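Local coordinates for protein P47 (PDB 6EKT), which may belong to a progenitor toxin complex that protects botulinum neurotoxin type A2 during its passage through the host gut, and resembles tubular lipid-binding proteins, at residues 104-109 with 145-150. Sequence-based numbering, arbitrary orientation.
Sequences GINPVL and DLNGNL
The backbone at Asn-106 runs past the type I turn Asp-145 to Gly-148, and Leu-146 N donates to Asn-106 O over 2.9 Å, nearly straight at the hydrogen (171°) but from above the carbonyl plane. Next to it the Asp-145 carboxylate bridges the two segments. With CG anti to the backbone N (chi1 -172°), the carboxylate sits between Asn-106 and its own loop, and Asp-145 OD1 takes Asn-106 N at 2.8 Å on one face of its plane and Asn-147 N at 3.0 Å on the opposite face. Asp-145 OD2 accepts Asn-149 N at 3.1 Å and a weak bond from Asn-149 ND2, so backbone NH groups grip both oxygens and fix the rotation of the carboxylate. Three firm N-H bonds and a weak fourth to a buried carboxylate would be expected to stabilise its negative charge. Asn-147 ND2 gives a short 2.7 Å bond to Gly-104 O, which lies almost in the plane of the Asn-147 amide, and ND2 also rests against Asn-106 CB. Ile-105 crosses Asp-145 at about a right angle, CG1 nearest OD2, while its CG2 meets Leu-150 CD1 at 4.0 Å. Leu-146 lies alongside Asn-106, both pointing the same way, and its CD2 touches Val-108 CG2. Ile-105 also packs on Ile-88 of strand 81-88, and Leu-150 on Phe-158 of helix 152-168. Asp-145 thus forms an Asx turn within a type I beta turn, whose three crossing bonds join the loop before helix 152-168 to the residues entering strand 108-118 of the TULIP-like antiparallel sheet.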
ATOM      1  N   GLY A 104      38.881  12.684  -4.201  1.00 48.46           N
ATOM      2  CA  GLY A 104      38.839  11.505  -3.335  1.00 48.11           C
ATOM      3  C   GLY A 104      38.217  11.722  -1.965  1.00 46.25           C
ATOM      4  O   GLY A 104      38.252  10.822  -1.124  1.00 47.31           O
ATOM      5  N   ILE A 105      37.627  12.899  -1.747  1.00 43.44           N
ATOM      6  CA  ILE A 105      36.888  13.199  -0.507  1.00 41.43           C
ATOM      7  C   ILE A 105      35.453  12.659  -0.651  1.00 40.63           C
ATOM      8  O   ILE A 105      34.812  12.831  -1.708  1.00 40.68           O
ATOM      9  CB  ILE A 105      36.962  14.715  -0.134  1.00 40.21           C
ATOM     10  CG1 ILE A 105      38.298  15.059   0.560  1.00 40.60           C
ATOM     11  CG2 ILE A 105      35.842  15.138   0.812  1.00 38.71           C
ATOM     12  CD1 ILE A 105      39.545  14.862  -0.268  1.00 42.51           C
ATOM     13  N   ASN A 106      34.971  12.010   0.415  1.00 38.81           N
ATOM     14  CA  ASN A 106      33.733  11.220   0.379  1.00 38.06           C
ATOM     15  C   ASN A 106      32.792  11.574   1.563  1.00 35.97           C
ATOM     16  O   ASN A 106      32.720  10.830   2.558  1.00 35.66           O
ATOM     17  CB  ASN A 106      34.100   9.721   0.328  1.00 39.54           C
ATOM     18  CG  ASN A 106      32.914   8.827   0.019  1.00 40.14           C
ATOM     19  OD1 ASN A 106      31.863   9.284  -0.458  1.00 39.67           O
ATOM     20  ND2 ASN A 106      33.081   7.530   0.277  1.00 40.90           N
ATOM     21  N   PRO A 107      32.070  12.719   1.459  1.00 34.31           N
ATOM     22  CA  PRO A 107      31.190  13.165   2.539  1.00 32.66           C
ATOM     23  C   PRO A 107      29.934  12.307   2.673  1.00 32.28           C
ATOM     24  O   PRO A 107      29.452  11.725   1.690  1.00 30.97           O
ATOM     25  CB  PRO A 107      30.796  14.591   2.113  1.00 32.69           C
ATOM     26  CG  PRO A 107      31.780  14.983   1.035  1.00 33.58           C
ATOM     27  CD  PRO A 107      32.054  13.680   0.340  1.00 34.55           C
ATOM     28  N   VAL A 108      29.440  12.224   3.905  1.00 30.94           N
ATOM     29  CA  VAL A 108      28.147  11.616   4.177  1.00 30.27           C
ATOM     30  C   VAL A 108      27.243  12.717   4.709  1.00 29.59           C
ATOM     31  O   VAL A 108      27.536  13.342   5.747  1.00 28.32           O
ATOM     32  CB  VAL A 108      28.251  10.450   5.194  1.00 30.06           C
ATOM     33  CG1 VAL A 108      26.887   9.798   5.412  1.00 29.47           C
ATOM     34  CG2 VAL A 108      29.271   9.424   4.724  1.00 31.62           C
ATOM     35  N   LEU A 109      26.165  12.964   3.973  1.00 28.68           N
ATOM     36  CA  LEU A 109      25.185  13.945   4.348  1.00 28.30           C
ATOM     37  C   LEU A 109      23.853  13.272   4.664  1.00 28.49           C
ATOM     38  O   LEU A 109      23.627  12.095   4.326  1.00 29.03           O
ATOM     39  CB  LEU A 109      24.987  14.968   3.220  1.00 28.63           C
ATOM     40  CG  LEU A 109      26.244  15.587   2.593  1.00 29.80           C
ATOM     41  CD1 LEU A 109      25.915  16.418   1.360  1.00 29.55           C
ATOM     42  CD2 LEU A 109      26.980  16.426   3.617  1.00 29.39           C
ATOM     43  N   ASP A 145      34.552  13.497   5.666  1.00 36.65           N
ATOM     44  CA  ASP A 145      35.233  12.605   4.736  1.00 40.15           C
ATOM     45  C   ASP A 145      35.360  11.211   5.333  1.00 41.06           C
ATOM     46  O   ASP A 145      36.112  10.986   6.280  1.00 40.82           O
ATOM     47  CB  ASP A 145      36.620  13.160   4.338  1.00 40.41           C
ATOM     48  CG  ASP A 145      37.290  12.349   3.219  1.00 41.83           C
ATOM     49  OD1 ASP A 145      36.632  11.522   2.566  1.00 41.78           O
ATOM     50  OD2 ASP A 145      38.496  12.559   2.983  1.00 43.34           O
ATOM     51  N   LEU A 146      34.613  10.285   4.747  1.00 43.65           N
ATOM     52  CA  LEU A 146      34.660   8.871   5.109  1.00 47.44           C
ATOM     53  C   LEU A 146      36.071   8.266   4.902  1.00 51.62           C
ATOM     54  O   LEU A 146      36.409   7.251   5.515  1.00 52.96           O
ATOM     55  CB  LEU A 146      33.600   8.121   4.296  1.00 47.79           C
ATOM     56  CG  LEU A 146      32.824   6.921   4.849  1.00 47.60           C
ATOM     57  CD1 LEU A 146      32.208   7.180   6.217  1.00 45.53           C
ATOM     58  CD2 LEU A 146      31.754   6.533   3.843  1.00 47.06           C
ATOM     59  N   ASN A 147      36.882   8.914   4.060  1.00 54.17           N
ATOM     60  CA  ASN A 147      38.257   8.487   3.754  1.00 57.53           C
ATOM     61  C   ASN A 147      39.338   9.075   4.687  1.00 60.16           C
ATOM     62  O   ASN A 147      40.528   8.769   4.530  1.00 63.13           O
ATOM     63  CB  ASN A 147      38.581   8.786   2.278  1.00 58.77           C
ATOM     64  CG  ASN A 147      37.701   8.012   1.308  1.00 59.19           C
ATOM     65  OD1 ASN A 147      37.282   6.893   1.588  1.00 60.45           O
ATOM     66  ND2 ASN A 147      37.419   8.609   0.154  1.00 59.49           N
ATOM     67  N   GLY A 148      38.925   9.926   5.632  1.00 59.27           N
ATOM     68  CA  GLY A 148      39.795  10.462   6.697  1.00 60.84           C
ATOM     69  C   GLY A 148      40.797  11.561   6.352  1.00 62.47           C
ATOM     70  O   GLY A 148      41.710  11.840   7.136  1.00 63.34           O
ATOM     71  N   ASN A 149      40.617  12.201   5.197  1.00 63.19           N
ATOM     72  CA  ASN A 149      41.594  13.156   4.660  1.00 63.09           C
ATOM     73  C   ASN A 149      41.450  14.594   5.159  1.00 61.55           C
ATOM     74  O   ASN A 149      42.408  15.365   5.100  1.00 61.93           O
ATOM     75  CB  ASN A 149      41.585  13.133   3.131  1.00 65.22           C
ATOM     76  CG  ASN A 149      42.111  11.832   2.562  1.00 67.20           C
ATOM     77  OD1 ASN A 149      43.258  11.763   2.130  1.00 70.87           O
ATOM     78  ND2 ASN A 149      41.282  10.794   2.566  1.00 66.81           N
ATOM     79  N   LEU A 150      40.269  14.963   5.639  1.00 59.70           N
ATOM     80  CA  LEU A 150      40.072  16.311   6.173  1.00 59.27           C
ATOM     81  C   LEU A 150      40.161  16.338   7.699  1.00 59.62           C
ATOM     82  O   LEU A 150      39.533  15.518   8.382  1.00 61.16           O
ATOM     83  CB  LEU A 150      38.760  16.925   5.673  1.00 56.05           C
ATOM     84  CG  LEU A 150      38.697  17.231   4.174  1.00 56.13           C
ATOM     85  CD1 LEU A 150      37.248  17.371   3.752  1.00 55.87           C
ATOM     86  CD2 LEU A 150      39.487  18.467   3.762  1.00 55.16           C
TER